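Local coordinates for protein TetR family transcriptional regulator (Streptomyces coelicolor, PDB 6SRN) that probably acts as a DNA-binding transcriptional regulator of the TetR family, and binds a furan-carboxylic acid of the kind that controls antibiotic production as a bacterial hormone, at residues 86-91 with 145-150; 93-98 with 106-111; 112-117 with 179-184; 131-136 with 141-146. One frame throughout, in Å; residues are numbered along the deposited sequence.

Interaction 1 of 4, residues 86-91 with 145-150; sequences ARWPAA and VDWTHL. With LUB (4-(Hydroxymethyl)-2-propylfuran-3-carboxylic acid), chain B.
Trp88 carries CG anti to its carbonyl carbon (chi1 -68°), which points the indole at helix 145-161, while Trp147, at a chi1 of -92° that departs from a fully staggered position, sweeps its six-membered ring across to meet it. The touch is made by one corner: Trp147 CZ2 stands over a face of the Trp88 indole, near its rim, 3.4 Å from Trp88 CD2. With 47° between the planes, this pair is neither stacked nor edge-to-face. Leu150, one helical turn after Trp147, adds its two methyls to the contact. Leu150 CD2 rests 3.7 Å from Trp88 CB, and Leu150 CD1 lies 4.3 Å from Pro89 CG of helix 88-96. On one face of the Trp147 ring sits the ligand's propyl end, with LUB C8 3.5 Å from Trp147 CD2; Trp88 CB approaches the opposite face, so the indole is a partition between pocket and helix 88-96. Trp88 also reaches Met109 and Ala116 of helix 102-119. The contact is entirely apolar, and its chemistry implies that dispersion and shape hold this wall, which can accept an alkyl tail but offers it no directional bond.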
# COMPACT_ATOMS: atom_id res chain seq x y z
N ALA A 86 18.05 6.35 1.92
CA ALA A 86 19.22 6.85 2.62
C ALA A 86 19.25 8.35 2.71
O ALA A 86 19.96 8.91 3.55
CB ALA A 86 20.48 6.35 1.96
N ARG A 87 18.53 9.03 1.84
CA ARG A 87 18.44 10.46 1.86
C ARG A 87 17.74 11.13 3.09
O ARG A 87 17.94 12.28 3.37
CB ARG A 87 17.85 10.92 0.54
CG ARG A 87 16.45 10.41 0.21
CD ARG A 87 15.94 11.04 -1.07
NE ARG A 87 16.80 10.80 -2.21
CZ ARG A 87 16.57 11.29 -3.41
NH1 ARG A 87 15.46 12.00 -3.62
NH2 ARG A 87 17.41 11.07 -4.39
N TRP A 88 16.98 10.36 3.83
CA TRP A 88 16.04 10.93 4.80
C TRP A 88 16.60 11.30 6.17
O TRP A 88 16.19 12.30 6.75
CB TRP A 88 14.76 10.05 4.86
CG TRP A 88 14.04 10.19 3.57
CD1 TRP A 88 14.01 9.30 2.55
CD2 TRP A 88 13.29 11.33 3.13
NE1 TRP A 88 13.29 9.80 1.48
CE2 TRP A 88 12.84 11.05 1.80
CE3 TRP A 88 12.97 12.55 3.72
CZ2 TRP A 88 12.12 11.97 1.06
CZ3 TRP A 88 12.24 13.46 2.99
CH2 TRP A 88 11.79 13.15 1.66
N PRO A 89 17.57 10.53 6.68
CA PRO A 89 18.22 10.95 7.94
C PRO A 89 18.77 12.38 7.90
O PRO A 89 18.55 13.13 8.86
CB PRO A 89 19.33 9.90 8.12
CG PRO A 89 18.73 8.67 7.49
CD PRO A 89 18.00 9.17 6.27
N ALA A 90 19.42 12.77 6.81
CA ALA A 90 19.92 14.14 6.66
C ALA A 90 18.81 15.19 6.68
O ALA A 90 19.00 16.28 7.26
CB ALA A 90 20.77 14.27 5.40
N ALA A 91 17.67 14.84 6.09
CA ALA A 91 16.50 15.73 6.08
C ALA A 91 16.01 15.91 7.50
O ALA A 91 15.66 17.02 7.93
CB ALA A 91 15.41 15.17 5.19
N VAL A 145 10.85 -0.65 7.01
CA VAL A 145 11.57 -0.70 8.26
C VAL A 145 12.49 0.51 8.48
O VAL A 145 12.66 0.96 9.59
CB VAL A 145 12.29 -2.03 8.49
CG1 VAL A 145 11.33 -3.21 8.48
CG2 VAL A 145 13.33 -2.23 7.46
N ASP A 146 13.08 1.06 7.41
CA ASP A 146 13.96 2.23 7.56
C ASP A 146 13.18 3.45 8.06
O ASP A 146 13.60 4.11 8.98
CB ASP A 146 14.67 2.54 6.24
CG ASP A 146 15.67 1.47 5.85
OD1 ASP A 146 16.47 1.09 6.76
OD2 ASP A 146 15.65 0.99 4.68
N TRP A 147 12.02 3.70 7.46
CA TRP A 147 11.22 4.84 7.86
C TRP A 147 10.64 4.61 9.25
O TRP A 147 10.56 5.52 10.03
CB TRP A 147 10.09 5.10 6.86
CG TRP A 147 10.44 6.08 5.76
CD1 TRP A 147 10.89 5.80 4.48
CD2 TRP A 147 10.34 7.50 5.85
NE1 TRP A 147 11.07 6.99 3.77
CE2 TRP A 147 10.79 8.04 4.61
CE3 TRP A 147 9.95 8.38 6.86
CZ2 TRP A 147 10.74 9.42 4.37
CZ3 TRP A 147 9.94 9.72 6.61
CH2 TRP A 147 10.36 10.22 5.40
N THR A 148 10.27 3.37 9.57
CA THR A 148 9.76 3.08 10.89
C THR A 148 10.81 3.39 11.96
O THR A 148 10.48 4.09 12.93
CB THR A 148 9.21 1.65 10.97
OG1 THR A 148 8.20 1.47 9.97
CG2 THR A 148 8.58 1.39 12.36
N HIS A 149 12.02 2.92 11.74
CA HIS A 149 13.13 3.19 12.67
C HIS A 149 13.46 4.66 12.75
O HIS A 149 13.73 5.21 13.84
CB HIS A 149 14.36 2.37 12.27
CG HIS A 149 14.33 0.98 12.81
ND1 HIS A 149 14.65 -0.14 12.07
CD2 HIS A 149 14.01 0.53 14.06
CE1 HIS A 149 14.55 -1.21 12.84
NE2 HIS A 149 14.14 -0.83 14.04
N LEU A 150 13.42 5.33 11.60
CA LEU A 150 13.70 6.75 11.56
C LEU A 150 12.73 7.56 12.40
O LEU A 150 13.14 8.38 13.22
CB LEU A 150 13.75 7.23 10.10
CG LEU A 150 14.16 8.68 9.87
CD1 LEU A 150 15.56 8.97 10.38
CD2 LEU A 150 14.07 8.99 8.39
C2 LUB B . 7.02 4.34 2.02
C4 LUB B . 7.58 3.01 0.31
C5 LUB B . 6.69 3.90 -0.15
C6 LUB B . 6.65 4.89 3.34
O11 LUB B . 8.88 2.93 3.73
C9 LUB B . 8.67 2.48 2.57
O10 LUB B . 9.19 1.38 2.17
C3 LUB B . 7.78 3.17 1.67
C12 LUB B . 8.31 2.09 -0.66
O13 LUB B . 8.19 0.73 -0.18
O1 LUB B . 6.21 4.67 0.93
C7 LUB B . 7.27 6.29 3.44
C8 LUB B . 7.02 6.93 4.78

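Interaction 2 of 4, residues 93-98 with 106-111; sequences EEIRIQ and VEEMLH
A single methyl group carries nearly all of this helix-helix contact: Ile95 CD1 reaches across from helix 88-96 and settles where two consecutive residues of helix 102-119, Glu108 and Met109, part their side chains. Glu108 supplies aliphatic carbon rather than charge, its CG lying 3.7 Å from Ile95 CD1. Met109 presents its thioether, with SD also 3.7 Å from Ile95 CD1, and its CG comes almost as near. The isoleucine reaches this point because its CG1 branch lies anti to the carbonyl carbon (chi1 -67°), whereas a bend at chi2 of Glu108 turns the carboxylate away from the methyl. Helices 88-96 and 102-119 follow each other in the chain, so the contact pins a helical hairpin in this all-helical TetR-type protein; Met109 lies further in, against Trp147 and Leu150 of helix 145-161. Several of the polar groups at the margin pair within their own helix. Glu108 OE1 accepts from His111 ND1 at 2.8 Å, close to the plane of the imidazole and on the syn side of the carboxylate though tilted out of its plane, while OE2 is paired with Arg112. On the other helix Arg96 grips Glu93 side-on, NE to OE1 and NH2 to OE2 (2.7 Å), both bonds nearly straight at 171°, and the carboxylate lies at the edge of the guanidinium. Glu94 is the exception: it reaches Arg112, so a salt bridge spans the two helices right beside Ile95, which also packs on Arg112.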
# COMPACT_ATOMS: atom_id res chain seq x y z
N GLU A 93 17.73 15.68 10.22
CA GLU A 93 18.71 16.52 10.90
C GLU A 93 18.53 17.98 10.54
O GLU A 93 18.62 18.84 11.40
CB GLU A 93 20.14 16.04 10.58
CG GLU A 93 21.25 16.79 11.33
CD GLU A 93 21.22 16.58 12.85
OE1 GLU A 93 20.39 15.79 13.38
OE2 GLU A 93 22.03 17.24 13.53
N GLU A 94 18.27 18.27 9.27
CA GLU A 94 18.04 19.66 8.84
C GLU A 94 16.83 20.29 9.58
O GLU A 94 16.84 21.45 9.97
CB GLU A 94 17.81 19.66 7.33
CG GLU A 94 17.58 21.00 6.67
CD GLU A 94 17.22 20.84 5.21
OE1 GLU A 94 17.84 19.99 4.53
OE2 GLU A 94 16.30 21.53 4.74
N ILE A 95 15.79 19.48 9.77
CA ILE A 95 14.59 19.93 10.46
C ILE A 95 14.83 20.11 11.97
O ILE A 95 14.43 21.09 12.62
CB ILE A 95 13.43 18.93 10.20
CG1 ILE A 95 13.02 18.97 8.73
CG2 ILE A 95 12.25 19.27 11.07
CD1 ILE A 95 12.30 17.74 8.25
N ARG A 96 15.56 19.16 12.53
CA ARG A 96 15.87 19.18 13.95
C ARG A 96 16.63 20.43 14.38
O ARG A 96 16.30 21.04 15.39
CB ARG A 96 16.71 17.95 14.32
CG ARG A 96 16.98 17.83 15.81
CD ARG A 96 18.02 16.75 16.12
NE ARG A 96 19.36 17.13 15.72
CZ ARG A 96 20.14 17.95 16.42
NH1 ARG A 96 19.70 18.46 17.59
NH2 ARG A 96 21.36 18.26 15.99
N ILE A 97 17.63 20.77 13.61
CA ILE A 97 18.46 21.90 14.02
C ILE A 97 17.71 23.24 13.90
O ILE A 97 18.19 24.27 14.38
CB ILE A 97 19.81 21.88 13.33
CG1 ILE A 97 19.73 22.20 11.84
CG2 ILE A 97 20.48 20.54 13.53
CD1 ILE A 97 21.02 22.79 11.35
N GLN A 98 16.53 23.23 13.31
CA GLN A 98 15.70 24.44 13.30
C GLN A 98 14.78 24.55 14.49
O GLN A 98 14.08 25.57 14.66
CB GLN A 98 14.97 24.47 12.00
CG GLN A 98 15.96 24.70 10.89
CD GLN A 98 15.25 24.78 9.58
OE1 GLN A 98 15.10 23.79 8.87
NE2 GLN A 98 14.82 26.00 9.23
N VAL A 106 8.28 14.90 12.89
CA VAL A 106 7.62 13.77 12.20
C VAL A 106 6.67 14.31 11.12
O VAL A 106 6.68 13.85 9.96
CB VAL A 106 6.84 12.91 13.17
CG1 VAL A 106 6.11 11.78 12.47
CG2 VAL A 106 7.75 12.30 14.24
N GLU A 107 5.84 15.30 11.44
CA GLU A 107 4.94 15.90 10.49
C GLU A 107 5.67 16.43 9.26
O GLU A 107 5.24 16.18 8.12
CB GLU A 107 4.16 17.05 11.09
CG GLU A 107 3.07 16.69 12.03
CD GLU A 107 2.39 18.00 12.37
OE1 GLU A 107 1.66 18.56 11.48
OE2 GLU A 107 2.70 18.51 13.45
N GLU A 108 6.76 17.19 9.48
CA GLU A 108 7.44 17.83 8.37
C GLU A 108 8.17 16.78 7.52
O GLU A 108 8.27 16.92 6.28
CB GLU A 108 8.38 18.92 8.83
CG GLU A 108 9.11 19.63 7.71
CD GLU A 108 8.27 20.28 6.62
OE1 GLU A 108 7.05 20.49 6.80
OE2 GLU A 108 8.89 20.60 5.58
N MET A 109 8.71 15.74 8.14
CA MET A 109 9.31 14.65 7.34
C MET A 109 8.31 14.04 6.38
O MET A 109 8.62 13.79 5.21
CB MET A 109 9.87 13.58 8.27
CG MET A 109 11.13 14.05 8.97
SD MET A 109 12.54 14.11 7.88
CE MET A 109 12.85 12.36 7.64
N LEU A 110 7.10 13.78 6.86
CA LEU A 110 6.09 13.14 6.01
C LEU A 110 5.56 14.14 4.94
O LEU A 110 5.27 13.75 3.81
CB LEU A 110 4.96 12.50 6.85
CG LEU A 110 5.47 11.33 7.71
CD1 LEU A 110 4.36 10.94 8.69
CD2 LEU A 110 5.87 10.13 6.86
N HIS A 111 5.46 15.40 5.28
CA HIS A 111 5.18 16.45 4.28
C HIS A 111 6.21 16.40 3.17
O HIS A 111 5.87 16.37 1.98
CB HIS A 111 5.23 17.79 5.03
CG HIS A 111 4.97 19.00 4.19
ND1 HIS A 111 5.35 20.26 4.62
CD2 HIS A 111 4.49 19.15 2.94
CE1 HIS A 111 5.00 21.15 3.68
NE2 HIS A 111 4.45 20.50 2.67

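Interaction 3 of 4, residues 112-117 with 179-184; sequences RAAQAF and AAFFGM. With LUB (4-(Hydroxymethyl)-2-propylfuran-3-carboxylic acid), chain B.
Phe181 leaves helix 170-192 with CB directed at helix 102-119, and its CG, anti to the backbone N (chi1 -176°), sends the ring straight across the gap. Along one flank Phe181 CD1 meets the ligand, 3.7 Å from the propyl carbon LUB C8. Next on that flank, Phe181 CE1 comes to 3.9 Å from CE2 of Phe117, which sits at the edge of the Phe181 ring near its plane, as the two side chains run aslant to each other. The tip goes deepest: Phe181 CZ is 3.6 Å from the backbone N of Ala114 and 3.8 Å from Ala113 CB, so the far end of the ring presses against the helix surface between two small residues. On the second flank Phe181 CE2 has Ala114 CB beside it at 4.0 Å. Over one face lies the CE methyl of Met184 from the same helix, offset toward the rim.

Segments 112-117 and 179-184 run in nearly the same direction, at 26°, with their axes 11.5 Å apart. That wide spacing is bridged by the phenylalanine and opens beside it into the ligand pocket of the TetR-type C-terminal domain. Phe117 CZ lies 3.5 Å from the furan carbon LUB C5, and the Phe182 ring turns its edge to the same carbon, with CD1 also 3.5 Å from LUB C5. Trp201 of helix 197-212 meets Phe181 edge-to-face. Ala180 packs against Ala180 of the second subunit, and Phe182, between ligand and dimer partner, meets His186 of that subunit.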
# COMPACT_ATOMS: atom_id res chain seq x y z
N ARG A 112 7.48 16.39 3.54
CA ARG A 112 8.53 16.36 2.56
C ARG A 112 8.51 15.05 1.74
O ARG A 112 8.75 15.06 0.53
CB ARG A 112 9.89 16.56 3.26
CG ARG A 112 10.13 17.98 3.67
CD ARG A 112 11.51 18.21 4.24
NE ARG A 112 11.55 19.53 4.86
CZ ARG A 112 12.65 20.17 5.23
NH1 ARG A 112 13.84 19.61 5.07
NH2 ARG A 112 12.54 21.38 5.79
N ALA A 113 8.22 13.92 2.39
CA ALA A 113 8.09 12.67 1.65
C ALA A 113 7.00 12.76 0.64
O ALA A 113 7.15 12.21 -0.47
CB ALA A 113 7.81 11.53 2.60
N ALA A 114 5.85 13.34 0.99
CA ALA A 114 4.74 13.42 0.04
C ALA A 114 5.09 14.23 -1.20
O ALA A 114 4.82 13.80 -2.35
CB ALA A 114 3.50 13.99 0.73
N GLN A 115 5.76 15.38 -1.00
CA GLN A 115 6.21 16.21 -2.11
C GLN A 115 7.23 15.46 -2.95
O GLN A 115 7.29 15.58 -4.16
CB GLN A 115 6.93 17.47 -1.57
CG GLN A 115 6.04 18.45 -0.90
CD GLN A 115 6.85 19.59 -0.30
OE1 GLN A 115 7.72 19.38 0.53
NE2 GLN A 115 6.67 20.78 -0.82
N ALA A 116 8.08 14.66 -2.27
CA ALA A 116 9.15 13.99 -2.99
C ALA A 116 8.60 12.84 -3.86
O ALA A 116 9.05 12.62 -4.98
CB ALA A 116 10.19 13.49 -2.02
N PHE A 117 7.65 12.07 -3.31
CA PHE A 117 6.97 11.09 -4.16
C PHE A 117 6.24 11.77 -5.31
O PHE A 117 6.18 11.23 -6.43
CB PHE A 117 6.02 10.20 -3.35
CG PHE A 117 6.70 9.12 -2.54
CD1 PHE A 117 7.38 8.08 -3.19
CD2 PHE A 117 6.65 9.11 -1.16
CE1 PHE A 117 7.97 7.07 -2.41
CE2 PHE A 117 7.25 8.11 -0.42
CZ PHE A 117 7.91 7.08 -1.04
N ALA A 179 2.78 2.82 7.67
CA ALA A 179 1.83 2.01 6.88
C ALA A 179 0.73 2.89 6.29
O ALA A 179 0.37 2.74 5.11
CB ALA A 179 1.20 0.95 7.73
N ALA A 180 0.19 3.81 7.08
CA ALA A 180 -0.88 4.69 6.57
C ALA A 180 -0.39 5.60 5.43
O ALA A 180 -1.08 5.79 4.42
CB ALA A 180 -1.44 5.49 7.66
N PHE A 181 0.77 6.21 5.64
CA PHE A 181 1.37 7.06 4.63
C PHE A 181 1.67 6.25 3.35
O PHE A 181 1.34 6.64 2.25
CB PHE A 181 2.64 7.74 5.16
CG PHE A 181 3.24 8.71 4.19
CD1 PHE A 181 3.98 8.24 3.12
CD2 PHE A 181 2.94 10.05 4.26
CE1 PHE A 181 4.48 9.10 2.17
CE2 PHE A 181 3.43 10.92 3.30
CZ PHE A 181 4.23 10.44 2.27
N PHE A 182 2.26 5.08 3.54
CA PHE A 182 2.50 4.21 2.42
C PHE A 182 1.22 3.96 1.62
O PHE A 182 1.18 4.02 0.39
CB PHE A 182 3.07 2.85 2.86
CG PHE A 182 3.03 1.88 1.73
CD1 PHE A 182 3.89 1.97 0.65
CD2 PHE A 182 2.01 0.94 1.67
CE1 PHE A 182 3.72 1.15 -0.46
CE2 PHE A 182 1.85 0.12 0.59
CZ PHE A 182 2.71 0.21 -0.51
N GLY A 183 0.15 3.63 2.33
CA GLY A 183 -1.07 3.30 1.67
C GLY A 183 -1.66 4.50 0.92
O GLY A 183 -2.09 4.40 -0.23
N MET A 184 -1.63 5.66 1.58
CA MET A 184 -2.12 6.90 0.98
C MET A 184 -1.38 7.21 -0.33
O MET A 184 -2.02 7.49 -1.36
CB MET A 184 -2.00 8.03 1.99
CG MET A 184 -2.39 9.37 1.51
SD MET A 184 -1.16 10.21 0.49
CE MET A 184 0.31 10.24 1.50
C2 LUB B . 7.02 4.34 2.02
C4 LUB B . 7.58 3.01 0.31
C5 LUB B . 6.69 3.90 -0.15
C6 LUB B . 6.65 4.89 3.34
O11 LUB B . 8.88 2.93 3.73
C9 LUB B . 8.67 2.48 2.57
O10 LUB B . 9.19 1.38 2.17
C3 LUB B . 7.78 3.17 1.67
C12 LUB B . 8.31 2.09 -0.66
O13 LUB B . 8.19 0.73 -0.18
O1 LUB B . 6.21 4.67 0.93
C7 LUB B . 7.27 6.29 3.44
C8 LUB B . 7.02 6.93 4.78

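Interaction 4 of 4, residues 131-136 with 141-146; sequences SERASI and PLPYVD. Unlike the reference sequence in segment 131-136: Ser135 (reference Phe). With LUB (4-(Hydroxymethyl)-2-propylfuran-3-carboxylic acid), chain B.
The guanidinium of Arg133 is laid against the pyrrolidine ring of Pro143, the two side chains coming from opposite directions. Pro143 CD and CG sit over one face of the planar group, toward its rim, with CD 3.6 Å from Arg133 NH2. Leu142 approaches obliquely, its CD2 methyl 3.8 Å from Arg133 NH2. The arginine gets there by way of CG wedged between the backbone N and the carbonyl carbon (chi1 63°) and a bend at chi3. At the edge of the guanidinium, in its plane, a water accepts from Arg133 NE at 2.8 Å and donates to Pro141 O, and Arg133 NH1 binds the backbone O of Asn190 of the second subunit. Pro143 CB also sits centrally over one face of the Tyr144 ring, 3.4 Å above its plane, while Tyr144 OH is hydrogen-bonded to the Asn190 side chain of the second subunit. Tyr144 is the N-cap of helix 145-161, with a positive phi of 76°. In the ligand carboxylate, LUB O10 accepts from Tyr144 N at 2.9 Å and a bent 144°, and Pro143 CB lies 3.6 Å from LUB O10. The proline is thus shared by an arginine, an aromatic ring and the ligand. Chemically, the guanidinium gives a flat face to apolar packing, its NE to a water and its NH1 to Asn190 of the second subunit, consistent with this wall of the pocket being linked to the dimer interface.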
# COMPACT_ATOMS: atom_id res chain seq x y z
N SER A 131 7.20 -2.01 -5.15
CA SER A 131 5.85 -2.52 -5.46
C SER A 131 5.94 -3.82 -6.19
O SER A 131 5.03 -4.67 -6.06
CB SER A 131 5.07 -1.55 -6.37
OG SER A 131 5.31 -1.84 -7.76
N GLU A 132 6.99 -3.96 -7.00
CA GLU A 132 7.26 -5.06 -7.87
C GLU A 132 8.13 -6.10 -7.18
O GLU A 132 8.48 -7.06 -7.79
CB GLU A 132 7.92 -4.57 -9.18
CG GLU A 132 7.03 -3.50 -9.84
CD GLU A 132 7.41 -3.03 -11.22
OE1 GLU A 132 8.55 -3.35 -11.65
OE2 GLU A 132 6.55 -2.30 -11.85
N ARG A 133 8.40 -5.96 -5.89
CA ARG A 133 9.42 -6.82 -5.27
C ARG A 133 9.18 -8.32 -5.38
O ARG A 133 10.13 -9.06 -5.45
CB ARG A 133 9.66 -6.50 -3.79
CG ARG A 133 8.44 -6.74 -2.91
CD ARG A 133 8.54 -6.03 -1.58
NE ARG A 133 9.59 -6.54 -0.71
CZ ARG A 133 9.45 -7.44 0.27
NH1 ARG A 133 8.27 -8.02 0.55
NH2 ARG A 133 10.49 -7.74 1.00
N ALA A 134 7.92 -8.76 -5.33
CA ALA A 134 7.58 -10.19 -5.42
C ALA A 134 7.96 -10.83 -6.75
O ALA A 134 8.07 -12.05 -6.84
CB ALA A 134 6.08 -10.36 -5.17
N SER A 135 8.08 -10.01 -7.80
CA SER A 135 8.52 -10.49 -9.11
C SER A 135 9.72 -9.73 -9.71
O SER A 135 9.82 -9.59 -10.92
CB SER A 135 7.34 -10.45 -10.10
OG SER A 135 6.71 -9.19 -10.08
N ILE A 136 10.59 -9.22 -8.85
CA ILE A 136 11.91 -8.75 -9.25
C ILE A 136 12.87 -9.70 -8.57
O ILE A 136 12.91 -9.81 -7.33
CB ILE A 136 12.19 -7.29 -8.78
CG1 ILE A 136 11.24 -6.31 -9.49
CG2 ILE A 136 13.67 -6.91 -8.98
CD1 ILE A 136 11.38 -4.86 -9.06
N PRO A 141 16.37 -3.87 -0.52
CA PRO A 141 16.20 -3.63 0.93
C PRO A 141 14.74 -3.94 1.37
O PRO A 141 13.78 -3.71 0.63
CB PRO A 141 16.57 -2.17 1.11
CG PRO A 141 17.27 -1.72 -0.14
CD PRO A 141 16.80 -2.65 -1.23
N LEU A 142 14.58 -4.40 2.60
CA LEU A 142 13.23 -4.56 3.13
C LEU A 142 12.53 -3.21 3.11
O LEU A 142 13.11 -2.20 3.56
CB LEU A 142 13.27 -5.08 4.57
CG LEU A 142 13.49 -6.59 4.76
CD1 LEU A 142 13.69 -6.85 6.24
CD2 LEU A 142 12.38 -7.48 4.25
N PRO A 143 11.28 -3.20 2.63
CA PRO A 143 10.49 -1.95 2.76
C PRO A 143 10.07 -1.63 4.19
O PRO A 143 10.12 -2.51 5.10
CB PRO A 143 9.29 -2.23 1.89
CG PRO A 143 9.08 -3.72 2.04
CD PRO A 143 10.46 -4.27 2.02
N TYR A 144 9.72 -0.38 4.41
CA TYR A 144 9.01 0.14 5.61
C TYR A 144 9.89 0.27 6.85
O TYR A 144 9.68 1.20 7.66
CB TYR A 144 7.74 -0.69 5.94
CG TYR A 144 6.94 -1.04 4.70
CD1 TYR A 144 6.45 -0.06 3.83
CD2 TYR A 144 6.73 -2.37 4.33
CE1 TYR A 144 5.81 -0.40 2.67
CE2 TYR A 144 6.06 -2.71 3.18
CZ TYR A 144 5.63 -1.72 2.33
OH TYR A 144 5.02 -2.07 1.16
N VAL A 145 10.85 -0.65 7.01
CA VAL A 145 11.57 -0.70 8.26
C VAL A 145 12.49 0.51 8.48
O VAL A 145 12.66 0.96 9.59
CB VAL A 145 12.29 -2.03 8.49
CG1 VAL A 145 11.33 -3.21 8.48
CG2 VAL A 145 13.33 -2.23 7.46
N ASP A 146 13.08 1.06 7.41
CA ASP A 146 13.96 2.23 7.56
C ASP A 146 13.18 3.45 8.06
O ASP A 146 13.60 4.11 8.98
CB ASP A 146 14.67 2.54 6.24
CG ASP A 146 15.67 1.47 5.85
OD1 ASP A 146 16.47 1.09 6.76
OD2 ASP A 146 15.65 0.99 4.68
C2 LUB B . 7.02 4.34 2.02
C4 LUB B . 7.58 3.01 0.31
C5 LUB B . 6.69 3.90 -0.15
C6 LUB B . 6.65 4.89 3.34
O11 LUB B . 8.88 2.93 3.73
C9 LUB B . 8.67 2.48 2.57
O10 LUB B . 9.19 1.38 2.17
C3 LUB B . 7.78 3.17 1.67
C12 LUB B . 8.31 2.09 -0.66
O13 LUB B . 8.19 0.73 -0.18
O1 LUB B . 6.21 4.67 0.93
C7 LUB B . 7.27 6.29 3.44
C8 LUB B . 7.02 6.93 4.78
O HOH W 1 12.13 -5.41 -1.18

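Overall arrangement
From the N terminus, residues 86-91 open the first long loop, closed at 145-150 by interaction 1. Inside it, interaction 2 closes a short turn between helices 88-96 and 102-119, touching interaction 1 through Met109. Residues 112-117 then open interaction 3, which shuts only at 179-184 and so crosses interaction 1, joining helix 102-119 to helix 170-192. Interaction 4 lies wholly within the loop of interaction 3, linking the segment after helix 121-131 to the start of helix 145-161; it ends on the stretch used by interaction 1. Interactions 1, 3 and 4 all touch the ligand; interactions 3 and 4 meet the second subunit, which also reaches the start of 145-150 at Val145.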